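Local coordinates for secreted effector protein SifA (Salmonella typhimurium, PDB 3CXB) that alters host cell physiology as a secreted virulence effector, being required for endosomal tubulation and the formation of Salmonella-induced filaments, and interacts with host PLEKHM2, at residues D136-K139 and T145-I148; T204-K209 and Q297-I302; I256-M261 and A293-V298. One frame throughout, in Å; residues are numbered along the deposited sequence.

Contact 1 (D136-K139 and T145-I148); sequences DILK and TAMI
Ile137 leans on Ala146 from CB outward. Its CB lies 3.9 Å from Ala146 O, and here the side chain branches. CG1 passes 3.4 Å from the same Ala146 O and continues alongside the methyl of Ala146, which it meets at 3.7 Å between Ile137 CG1 and Ala146 CB; CD1, at the tip, stays beside that methyl. The other branch, CG2, turns along the strand to Ile148, 4.0 Å from Ile148 CD1, and the two isoleucines cross at about a right angle. With CG1 held between backbone N and carbonyl carbon (chi1 70°), CG1 runs along the Ala146 methyl while CG2 also reaches Ile148, a task that suits a beta-branched residue. Leu138 also turns toward Ala146 CB, though its closest modelled approach is doubtful.

Asp136 begins an Asx turn: its OD2 accepts from Leu138 N, two residues on, at 3.0 Å. The same OD2 also takes Ala146 N at 3.1 Å, the two donors arriving from opposite faces of the carboxylate. One oxygen thus shapes the loop and ties it to strand 145-153, an outermost strand of a three-stranded antiparallel sheet. An aspartate is short enough to do both, its CG lying opposite the backbone N (chi1 179°). The return bond runs from Ile137 N to Ala146 O, 2.8 Å long, so both the N-H and the carbonyl of Ala146 are engaged by the loop. Behind the apolar side chains, helix 283-303 closes the packing: Ile137 rests on Ala293, and Leu138 on Met286 and Ile290.

Contact 2 (T204-K209 and Q297-I302); sequences TYLAAK and QVFHAI
Phe299 places its CD2 over one face of the Tyr205 ring, that atom standing 3.3 Å above the tyrosine plane and displaced toward the rim. The ring centres are 4.5 Å apart and the planes meet at 32°, an oblique pairing in which the two side chains run past one another in opposite directions. At the root of the tyrosine ring, Tyr205 CG and CD1 each lie 3.4 Å from Phe299 CD2. Phe299 CE2 reaches further back, to 3.5 Å from Tyr205 CB. The far end of the phenylalanine passes on to Leu206: Phe299 CZ lies 3.5 Å from Leu206 CG, with both leucine methyls close by, and these two side chains cross at about a right angle.

This is a buried helix-helix contact, helix 197-220 against helix 283-303, built on a long aromatic side chain because the backbones remain well apart, 8.6 Å between Tyr205 CA and Phe299 CA. Phe299 spans that gap because its CG is opposite the backbone N (chi1 178°), which sends the ring out from its helix, and a wholly apolar ring can lie against Tyr205 and Leu206 without needing a polar partner. Leucine suits the tip of the phenylalanine, since its forked end presents CG, CD1 and CD2 to the single atom CZ.

Tyrosine answers a double need. Its ring supplies the face, while its hydroxyl hydrogen-bonds to Asp296, which lies just outside 297-302 on the helix of Phe299. That same Asp296 carboxylate forms a salt bridge with Lys209, one turn along from Tyr205, so a polar link between these helices accompanies the apolar one. Beyond the contact, Leu206 also packs on Ile310 of helix 307-324, and Phe299 meets the ring of Phe303.

Contact 3 (I256-M261 and A293-V298); sequences IPIEKM and AISDQV
The first turn of helix 258-267 packs against the middle of helix 283-303 here, with Ile258 and Glu259 meeting Ser295 and Val298. Pro257 occupies the N-cap position, where its carbonyl accepts from Met261 N at 2.7 Å; a proline fits here because, at the start of a helix, its missing N-H costs no helical bond.

Ile258 does most of the work. Its CG2 branch lies opposite the backbone N and comes down onto the serine, 3.8 Å from Ser295 CA and equally near its OG. CG2 also touches Val298, and the longer branch serves the same valine: CG1 is opposite the carbonyl carbon (chi1 -61°), and the extended chain carries CD1 alongside Val298, 4.0 Å from Val298 CG1. The isoleucine and valine slide past each other in opposite directions, two branched apolar side chains that offer methyls along their length.

Ser295 is suited to the point where the two segments come nearest, with Glu259 CA and Ser295 CA 5.9 Å apart. A side chain this small lets the backbones approach, and its buried hydroxyl is satisfied within its own helix by a hydrogen bond to Val291 O. The same OG packs on the neighbouring helix, 3.7 Å from Glu259 CA. Glu259 contributes mainly its aliphatic stem, its CG lying 4.0 Å from Ser295 OG, while the extended chain carries the carboxylate on past the serine.

Ile258 also touches Trp197, and its backbone N makes a weak hydrogen bond to Glu201. Trp197 and Glu201, one turn apart on helix 197-220, are the signature pair of the WxxxE effectors, so this packing belongs to the helical domain in which that motif sits.

Overall arrangement
From the N terminus, contact 1 comes first: it closes a short loop that folds 136-139 back on strand 145-153, and is complete before helix 197-220 begins. Helix 197-220 then opens contact 2, whose long loop closes only when 297-302 arrives. Contact 3 closes a shorter loop, from 256-261 to 293-298, lying within that larger span and ending on the same helix, with Gln297 and Val298 common to both. Helix 283-303 is thus the shared element: contacts 2 and 3, with centres about 7 Å apart, join it to two helices, while Ala293, Ile294 and Gln297 touch Ile137 or Ile148 of contact 1, tying helices to sheet.

Contact 1 (D136-K139 and T145-I148)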
ATOM      1  N   ASP A 136      10.017   8.651  -3.074  1.00 52.50           N
ATOM      2  CA  ASP A 136       9.794  10.006  -3.540  1.00 50.44           C
ATOM      3  C   ASP A 136       8.538   9.891  -4.357  1.00 50.24           C
ATOM      4  O   ASP A 136       8.564   9.415  -5.491  1.00 51.99           O
ATOM      5  CB  ASP A 136      10.925  10.527  -4.423  1.00 51.93           C
ATOM      6  CG  ASP A 136      10.655  11.952  -4.930  1.00 54.39           C
ATOM      7  OD1 ASP A 136      11.402  12.463  -5.795  1.00 55.45           O
ATOM      8  OD2 ASP A 136       9.681  12.576  -4.455  1.00 53.89           O
ATOM      9  N   ILE A 137       7.431  10.320  -3.766  1.00 48.36           N
ATOM     10  CA  ILE A 137       6.151  10.227  -4.431  1.00 46.28           C
ATOM     11  C   ILE A 137       6.013  11.227  -5.564  1.00 48.33           C
ATOM     12  O   ILE A 137       5.069  11.156  -6.344  1.00 44.95           O
ATOM     13  CB  ILE A 137       5.000  10.400  -3.413  1.00 45.50           C
ATOM     14  CG1 ILE A 137       4.942  11.850  -2.919  1.00 45.59           C
ATOM     15  CG2 ILE A 137       5.205   9.430  -2.237  1.00 39.02           C
ATOM     16  CD1 ILE A 137       3.724  12.143  -2.052  1.00 45.12           C
ATOM     17  N   LEU A 138       6.972  12.144  -5.661  1.00 52.07           N
ATOM     18  CA  LEU A 138       6.971  13.177  -6.702  1.00 56.26           C
ATOM     19  C   LEU A 138       8.102  12.870  -7.649  1.00 58.31           C
ATOM     20  O   LEU A 138       9.004  13.690  -7.862  1.00 57.43           O
ATOM     21  CB  LEU A 138       7.193  14.553  -6.080  1.00 57.64           C
ATOM     22  CG  LEU A 138       6.154  14.993  -5.047  1.00 59.16           C
ATOM     23  CD1 LEU A 138       6.666  16.241  -4.377  1.00 62.72           C
ATOM     24  CD2 LEU A 138       4.803  15.248  -5.705  1.00 58.25           C
ATOM     25  N   LYS A 139       8.050  11.667  -8.206  1.00 62.81           N
ATOM     26  CA  LYS A 139       9.075  11.203  -9.119  1.00 65.84           C
ATOM     27  C   LYS A 139       9.148  12.052 -10.384  1.00 66.78           C
ATOM     28  O   LYS A 139      10.231  12.394 -10.842  1.00 65.78           O
ATOM     29  CB  LYS A 139       8.817   9.737  -9.470  1.00 66.85           C
ATOM     30  CG  LYS A 139      10.054   8.850  -9.357  1.00 70.08           C
ATOM     31  CD  LYS A 139      10.561   8.763  -7.935  1.00 69.06           C
ATOM     32  CE  LYS A 139      11.845   7.974  -7.887  1.00 69.69           C
ATOM     33  NZ  LYS A 139      12.386   7.840  -6.513  1.00 72.29           N
ATOM     34  N   THR A 145      11.196  16.833  -3.776  1.00 86.40           N
ATOM     35  CA  THR A 145      11.153  15.529  -3.129  1.00 74.27           C
ATOM     36  C   THR A 145      10.004  15.527  -2.144  1.00 68.79           C
ATOM     37  O   THR A 145       9.663  16.567  -1.577  1.00 67.30           O
ATOM     38  CB  THR A 145      12.440  15.222  -2.356  1.00 70.94           C
ATOM     39  OG1 THR A 145      13.558  15.331  -3.235  1.00 68.28           O
ATOM     40  CG2 THR A 145      12.400  13.811  -1.794  1.00 66.93           C
ATOM     41  N   ALA A 146       9.412  14.356  -1.939  1.00 63.28           N
ATOM     42  CA  ALA A 146       8.293  14.216  -1.021  1.00 59.14           C
ATOM     43  C   ALA A 146       8.144  12.761  -0.621  1.00 57.61           C
ATOM     44  O   ALA A 146       8.034  11.889  -1.475  1.00 55.91           O
ATOM     45  CB  ALA A 146       7.020  14.696  -1.684  1.00 57.30           C
ATOM     46  N   MET A 147       8.138  12.500   0.679  1.00 58.32           N
ATOM     47  CA  MET A 147       7.988  11.134   1.160  1.00 59.90           C
ATOM     48  C   MET A 147       6.759  11.063   2.047  1.00 57.46           C
ATOM     49  O   MET A 147       6.133  12.079   2.347  1.00 57.04           O
ATOM     50  CB  MET A 147       9.203  10.709   1.974  1.00 65.90           C
ATOM     51  CG  MET A 147       9.302  11.472   3.269  1.00 74.92           C
ATOM     52  SD  MET A 147      10.138  10.573   4.567  1.00 83.22           S
ATOM     53  CE  MET A 147      11.787  11.415   4.486  1.00 89.14           C
ATOM     54  N   ILE A 148       6.428   9.855   2.478  1.00 53.78           N
ATOM     55  CA  ILE A 148       5.277   9.650   3.331  1.00 50.93           C
ATOM     56  C   ILE A 148       5.677   8.768   4.482  1.00 51.09           C
ATOM     57  O   ILE A 148       6.040   7.612   4.274  1.00 49.86           O
ATOM     58  CB  ILE A 148       4.124   8.936   2.592  1.00 51.01           C
ATOM     59  CG1 ILE A 148       3.609   9.789   1.442  1.00 50.83           C
ATOM     60  CG2 ILE A 148       2.976   8.668   3.553  1.00 49.79           C
ATOM     61  CD1 ILE A 148       2.509   9.101   0.658  1.00 52.49           C
TER

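Contact 2 (T204-K209 and Q297-I302)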
ATOM      1  N   THR A 204     -15.713   1.936  -6.699  1.00 50.34           N
ATOM      2  CA  THR A 204     -15.522   3.271  -7.259  1.00 54.03           C
ATOM      3  C   THR A 204     -14.075   3.567  -7.610  1.00 53.24           C
ATOM      4  O   THR A 204     -13.742   3.869  -8.758  1.00 53.51           O
ATOM      5  CB  THR A 204     -15.990   4.357  -6.271  1.00 53.21           C
ATOM      6  OG1 THR A 204     -17.399   4.229  -6.064  1.00 55.44           O
ATOM      7  CG2 THR A 204     -15.684   5.759  -6.816  1.00 56.83           C
ATOM      8  N   TYR A 205     -13.226   3.491  -6.595  1.00 53.71           N
ATOM      9  CA  TYR A 205     -11.801   3.766  -6.728  1.00 52.81           C
ATOM     10  C   TYR A 205     -11.148   2.899  -7.801  1.00 50.50           C
ATOM     11  O   TYR A 205     -10.555   3.404  -8.749  1.00 49.84           O
ATOM     12  CB  TYR A 205     -11.121   3.543  -5.368  1.00 52.29           C
ATOM     13  CG  TYR A 205      -9.768   4.205  -5.214  1.00 53.22           C
ATOM     14  CD1 TYR A 205      -8.617   3.636  -5.768  1.00 52.76           C
ATOM     15  CD2 TYR A 205      -9.636   5.407  -4.504  1.00 51.82           C
ATOM     16  CE1 TYR A 205      -7.372   4.247  -5.615  1.00 51.41           C
ATOM     17  CE2 TYR A 205      -8.400   6.021  -4.347  1.00 48.87           C
ATOM     18  CZ  TYR A 205      -7.275   5.435  -4.900  1.00 50.40           C
ATOM     19  OH  TYR A 205      -6.047   6.014  -4.707  1.00 49.73           O
ATOM     20  N   LEU A 206     -11.283   1.590  -7.662  1.00 50.56           N
ATOM     21  CA  LEU A 206     -10.672   0.691  -8.611  1.00 52.29           C
ATOM     22  C   LEU A 206     -11.160   0.845 -10.048  1.00 53.39           C
ATOM     23  O   LEU A 206     -10.350   0.813 -10.977  1.00 52.23           O
ATOM     24  CB  LEU A 206     -10.838  -0.752  -8.129  1.00 52.85           C
ATOM     25  CG  LEU A 206      -9.952  -1.099  -6.920  1.00 53.96           C
ATOM     26  CD1 LEU A 206     -10.301  -2.454  -6.332  1.00 50.87           C
ATOM     27  CD2 LEU A 206      -8.501  -1.089  -7.369  1.00 53.66           C
ATOM     28  N   ALA A 207     -12.467   1.014 -10.248  1.00 53.08           N
ATOM     29  CA  ALA A 207     -12.983   1.159 -11.613  1.00 51.59           C
ATOM     30  C   ALA A 207     -12.429   2.444 -12.224  1.00 50.55           C
ATOM     31  O   ALA A 207     -12.106   2.483 -13.420  1.00 47.23           O
ATOM     32  CB  ALA A 207     -14.519   1.160 -11.631  1.00 49.58           C
ATOM     33  N   ALA A 208     -12.296   3.488 -11.406  1.00 47.15           N
ATOM     34  CA  ALA A 208     -11.737   4.751 -11.889  1.00 45.36           C
ATOM     35  C   ALA A 208     -10.274   4.554 -12.319  1.00 43.47           C
ATOM     36  O   ALA A 208      -9.822   5.136 -13.317  1.00 44.48           O
ATOM     37  CB  ALA A 208     -11.814   5.798 -10.812  1.00 45.68           C
ATOM     38  N   LYS A 209      -9.543   3.737 -11.557  1.00 40.66           N
ATOM     39  CA  LYS A 209      -8.148   3.442 -11.851  1.00 38.34           C
ATOM     40  C   LYS A 209      -8.088   2.669 -13.168  1.00 38.97           C
ATOM     41  O   LYS A 209      -7.237   2.920 -14.029  1.00 35.86           O
ATOM     42  CB  LYS A 209      -7.549   2.593 -10.730  1.00 37.65           C
ATOM     43  CG  LYS A 209      -6.148   2.981 -10.318  1.00 37.72           C
ATOM     44  CD  LYS A 209      -6.098   4.418  -9.870  1.00 39.60           C
ATOM     45  CE  LYS A 209      -4.832   4.698  -9.071  1.00 42.45           C
ATOM     46  NZ  LYS A 209      -4.588   6.167  -8.922  1.00 43.49           N
ATOM     47  N   GLN A 297      -1.965   4.581  -1.321  1.00 42.66           N
ATOM     48  CA  GLN A 297      -1.448   3.903  -0.140  1.00 43.81           C
ATOM     49  C   GLN A 297      -2.501   3.699   0.948  1.00 42.89           C
ATOM     50  O   GLN A 297      -2.542   2.647   1.602  1.00 41.26           O
ATOM     51  CB  GLN A 297      -0.248   4.670   0.414  1.00 45.87           C
ATOM     52  CG  GLN A 297       1.021   4.541  -0.426  1.00 50.57           C
ATOM     53  CD  GLN A 297       2.179   5.397   0.095  1.00 53.40           C
ATOM     54  OE1 GLN A 297       2.546   5.332   1.271  1.00 55.84           O
ATOM     55  NE2 GLN A 297       2.763   6.195  -0.790  1.00 54.06           N
ATOM     56  N   VAL A 298      -3.345   4.707   1.152  1.00 40.95           N
ATOM     57  CA  VAL A 298      -4.402   4.600   2.151  1.00 38.69           C
ATOM     58  C   VAL A 298      -5.285   3.443   1.714  1.00 36.68           C
ATOM     59  O   VAL A 298      -5.610   2.536   2.494  1.00 33.56           O
ATOM     60  CB  VAL A 298      -5.282   5.871   2.211  1.00 40.30           C
ATOM     61  CG1 VAL A 298      -6.483   5.584   3.069  1.00 39.63           C
ATOM     62  CG2 VAL A 298      -4.502   7.052   2.803  1.00 40.79           C
ATOM     63  N   PHE A 299      -5.653   3.490   0.442  1.00 34.41           N
ATOM     64  CA  PHE A 299      -6.490   2.479  -0.151  1.00 34.85           C
ATOM     65  C   PHE A 299      -5.833   1.115   0.011  1.00 35.78           C
ATOM     66  O   PHE A 299      -6.486   0.149   0.436  1.00 34.41           O
ATOM     67  CB  PHE A 299      -6.712   2.799  -1.631  1.00 36.92           C
ATOM     68  CG  PHE A 299      -7.529   1.772  -2.353  1.00 39.58           C
ATOM     69  CD1 PHE A 299      -7.020   0.497  -2.591  1.00 40.44           C
ATOM     70  CD2 PHE A 299      -8.823   2.069  -2.776  1.00 43.14           C
ATOM     71  CE1 PHE A 299      -7.783  -0.467  -3.239  1.00 41.06           C
ATOM     72  CE2 PHE A 299      -9.604   1.116  -3.427  1.00 42.81           C
ATOM     73  CZ  PHE A 299      -9.086  -0.158  -3.659  1.00 41.29           C
ATOM     74  N   HIS A 300      -4.542   1.036  -0.317  1.00 34.73           N
ATOM     75  CA  HIS A 300      -3.827  -0.238  -0.201  1.00 36.01           C
ATOM     76  C   HIS A 300      -3.772  -0.708   1.233  1.00 35.82           C
ATOM     77  O   HIS A 300      -3.753  -1.908   1.496  1.00 34.42           O
ATOM     78  CB  HIS A 300      -2.398  -0.148  -0.755  1.00 33.85           C
ATOM     79  CG  HIS A 300      -1.556  -1.343  -0.433  1.00 32.00           C
ATOM     80  ND1 HIS A 300      -0.825  -1.441   0.730  1.00 32.01           N
ATOM     81  CD2 HIS A 300      -1.359  -2.507  -1.102  1.00 32.97           C
ATOM     82  CE1 HIS A 300      -0.214  -2.613   0.767  1.00 32.87           C
ATOM     83  NE2 HIS A 300      -0.521  -3.280  -0.333  1.00 33.46           N
ATOM     84  N   ALA A 301      -3.739   0.248   2.155  1.00 37.54           N
ATOM     85  CA  ALA A 301      -3.699  -0.048   3.579  1.00 38.06           C
ATOM     86  C   ALA A 301      -5.001  -0.741   3.971  1.00 40.54           C
ATOM     87  O   ALA A 301      -5.010  -1.691   4.767  1.00 37.91           O
ATOM     88  CB  ALA A 301      -3.540   1.242   4.351  1.00 36.66           C
ATOM     89  N   ILE A 302      -6.101  -0.280   3.379  1.00 41.75           N
ATOM     90  CA  ILE A 302      -7.418  -0.836   3.695  1.00 43.32           C
ATOM     91  C   ILE A 302      -7.745  -2.143   3.000  1.00 44.36           C
ATOM     92  O   ILE A 302      -8.006  -3.146   3.657  1.00 43.86           O
ATOM     93  CB  ILE A 302      -8.549   0.174   3.366  1.00 46.03           C
ATOM     94  CG1 ILE A 302      -8.417   1.402   4.263  1.00 45.07           C
ATOM     95  CG2 ILE A 302      -9.921  -0.483   3.552  1.00 46.23           C
ATOM     96  CD1 ILE A 302      -9.176   2.574   3.736  1.00 45.07           C
TER

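Contact 3 (I256-M261 and A293-V298)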
ATOM      1  N   ILE A 256     -18.028  10.233   1.571  1.00 93.59           N
ATOM      2  CA  ILE A 256     -16.809  10.980   1.267  1.00 91.07           C
ATOM      3  C   ILE A 256     -15.661  10.037   0.893  1.00 85.25           C
ATOM      4  O   ILE A 256     -15.084   9.382   1.758  1.00 83.20           O
ATOM      5  CB  ILE A 256     -16.374  11.844   2.481  1.00100.26           C
ATOM      6  CG1 ILE A 256     -17.536  12.751   2.922  1.00103.80           C
ATOM      7  CG2 ILE A 256     -15.135  12.674   2.124  1.00 98.54           C
ATOM      8  CD1 ILE A 256     -17.237  13.609   4.151  1.00113.75           C
ATOM      9  N   PRO A 257     -15.312   9.964  -0.404  1.00 80.06           N
ATOM     10  CA  PRO A 257     -14.230   9.091  -0.859  1.00 75.05           C
ATOM     11  C   PRO A 257     -12.857   9.455  -0.296  1.00 71.70           C
ATOM     12  O   PRO A 257     -12.672  10.535   0.273  1.00 67.78           O
ATOM     13  CB  PRO A 257     -14.302   9.225  -2.378  1.00 75.29           C
ATOM     14  CG  PRO A 257     -14.798  10.594  -2.565  1.00 78.57           C
ATOM     15  CD  PRO A 257     -15.890  10.695  -1.541  1.00 78.26           C
ATOM     16  N   ILE A 258     -11.903   8.535  -0.449  1.00 67.60           N
ATOM     17  CA  ILE A 258     -10.543   8.744   0.031  1.00 65.42           C
ATOM     18  C   ILE A 258      -9.884   9.987  -0.577  1.00 65.22           C
ATOM     19  O   ILE A 258      -9.181  10.712   0.120  1.00 63.91           O
ATOM     20  CB  ILE A 258      -9.655   7.508  -0.241  1.00 59.86           C
ATOM     21  CG1 ILE A 258     -10.219   6.300   0.502  1.00 57.98           C
ATOM     22  CG2 ILE A 258      -8.232   7.779   0.205  1.00 59.40           C
ATOM     23  CD1 ILE A 258      -9.369   5.073   0.413  1.00 55.49           C
ATOM     24  N   GLU A 259     -10.106  10.249  -1.860  1.00 68.07           N
ATOM     25  CA  GLU A 259      -9.502  11.426  -2.467  1.00 73.39           C
ATOM     26  C   GLU A 259      -9.989  12.692  -1.790  1.00 73.26           C
ATOM     27  O   GLU A 259      -9.192  13.497  -1.314  1.00 72.28           O
ATOM     28  CB  GLU A 259      -9.824  11.495  -3.954  1.00 77.64           C
ATOM     29  CG  GLU A 259      -9.223  10.362  -4.756  1.00 87.58           C
ATOM     30  CD  GLU A 259      -9.416  10.542  -6.247  1.00 91.45           C
ATOM     31  OE1 GLU A 259      -9.003   9.638  -7.011  1.00 91.78           O
ATOM     32  OE2 GLU A 259      -9.981  11.590  -6.645  1.00 92.85           O
ATOM     33  N   LYS A 260     -11.306  12.863  -1.752  1.00 74.89           N
ATOM     34  CA  LYS A 260     -11.898  14.041  -1.132  1.00 75.58           C
ATOM     35  C   LYS A 260     -11.466  14.029   0.333  1.00 72.38           C
ATOM     36  O   LYS A 260     -11.206  15.068   0.944  1.00 69.73           O
ATOM     37  CB  LYS A 260     -13.424  13.975  -1.260  1.00 81.92           C
ATOM     38  CG  LYS A 260     -14.156  15.299  -1.053  1.00 91.09           C
ATOM     39  CD  LYS A 260     -14.227  15.690   0.414  1.00101.25           C
ATOM     40  CE  LYS A 260     -15.074  16.932   0.609  1.00108.50           C
ATOM     41  NZ  LYS A 260     -15.191  17.274   2.047  1.00115.41           N
ATOM     42  N   MET A 261     -11.369  12.824   0.873  1.00 69.36           N
ATOM     43  CA  MET A 261     -10.964  12.621   2.245  1.00 68.89           C
ATOM     44  C   MET A 261      -9.597  13.238   2.504  1.00 73.26           C
ATOM     45  O   MET A 261      -9.406  13.955   3.486  1.00 74.76           O
ATOM     46  CB  MET A 261     -10.915  11.125   2.526  1.00 66.34           C
ATOM     47  CG  MET A 261     -11.697  10.697   3.731  1.00 61.01           C
ATOM     48  SD  MET A 261     -12.000   8.930   3.722  1.00 54.82           S
ATOM     49  CE  MET A 261     -10.746   8.382   4.923  1.00 52.92           C
ATOM     50  N   ALA A 293      -0.939   9.753  -4.644  1.00 48.67           N
ATOM     51  CA  ALA A 293       0.011   8.871  -3.981  1.00 47.86           C
ATOM     52  C   ALA A 293      -0.511   8.480  -2.609  1.00 47.88           C
ATOM     53  O   ALA A 293      -0.515   7.301  -2.260  1.00 46.43           O
ATOM     54  CB  ALA A 293       1.356   9.540  -3.849  1.00 45.70           C
ATOM     55  N   ILE A 294      -0.961   9.462  -1.829  1.00 48.01           N
ATOM     56  CA  ILE A 294      -1.484   9.182  -0.488  1.00 49.57           C
ATOM     57  C   ILE A 294      -2.752   8.317  -0.532  1.00 47.69           C
ATOM     58  O   ILE A 294      -2.921   7.365   0.246  1.00 46.41           O
ATOM     59  CB  ILE A 294      -1.799  10.484   0.286  1.00 51.65           C
ATOM     60  CG1 ILE A 294      -0.573  11.407   0.275  1.00 54.05           C
ATOM     61  CG2 ILE A 294      -2.168  10.145   1.733  1.00 48.88           C
ATOM     62  CD1 ILE A 294      -0.829  12.794   0.865  1.00 56.16           C
ATOM     63  N   SER A 295      -3.643   8.644  -1.454  1.00 45.62           N
ATOM     64  CA  SER A 295      -4.864   7.885  -1.571  1.00 43.83           C
ATOM     65  C   SER A 295      -4.537   6.433  -1.883  1.00 44.29           C
ATOM     66  O   SER A 295      -4.987   5.541  -1.171  1.00 45.66           O
ATOM     67  CB  SER A 295      -5.760   8.496  -2.645  1.00 42.03           C
ATOM     68  OG  SER A 295      -6.142   9.814  -2.273  1.00 37.60           O
ATOM     69  N   ASP A 296      -3.747   6.190  -2.925  1.00 44.69           N
ATOM     70  CA  ASP A 296      -3.374   4.822  -3.280  1.00 44.46           C
ATOM     71  C   ASP A 296      -2.926   4.032  -2.052  1.00 43.75           C
ATOM     72  O   ASP A 296      -3.442   2.946  -1.768  1.00 43.12           O
ATOM     73  CB  ASP A 296      -2.237   4.816  -4.315  1.00 47.59           C
ATOM     74  CG  ASP A 296      -2.734   4.994  -5.748  1.00 48.37           C
ATOM     75  OD1 ASP A 296      -1.927   4.880  -6.697  1.00 46.50           O
ATOM     76  OD2 ASP A 296      -3.939   5.251  -5.926  1.00 50.58           O
ATOM     77  N   GLN A 297      -1.965   4.581  -1.321  1.00 42.66           N
ATOM     78  CA  GLN A 297      -1.448   3.903  -0.140  1.00 43.81           C
ATOM     79  C   GLN A 297      -2.501   3.699   0.948  1.00 42.89           C
ATOM     80  O   GLN A 297      -2.542   2.647   1.602  1.00 41.26           O
ATOM     81  CB  GLN A 297      -0.248   4.670   0.414  1.00 45.87           C
ATOM     82  CG  GLN A 297       1.021   4.541  -0.426  1.00 50.57           C
ATOM     83  CD  GLN A 297       2.179   5.397   0.095  1.00 53.40           C
ATOM     84  OE1 GLN A 297       2.546   5.332   1.271  1.00 55.84           O
ATOM     85  NE2 GLN A 297       2.763   6.195  -0.790  1.00 54.06           N
ATOM     86  N   VAL A 298      -3.345   4.707   1.152  1.00 40.95           N
ATOM     87  CA  VAL A 298      -4.402   4.600   2.151  1.00 38.69           C
ATOM     88  C   VAL A 298      -5.285   3.443   1.714  1.00 36.68           C
ATOM     89  O   VAL A 298      -5.610   2.536   2.494  1.00 33.56           O
ATOM     90  CB  VAL A 298      -5.282   5.871   2.211  1.00 40.30           C
ATOM     91  CG1 VAL A 298      -6.483   5.584   3.069  1.00 39.63           C
ATOM     92  CG2 VAL A 298      -4.502   7.052   2.803  1.00 40.79           C
TER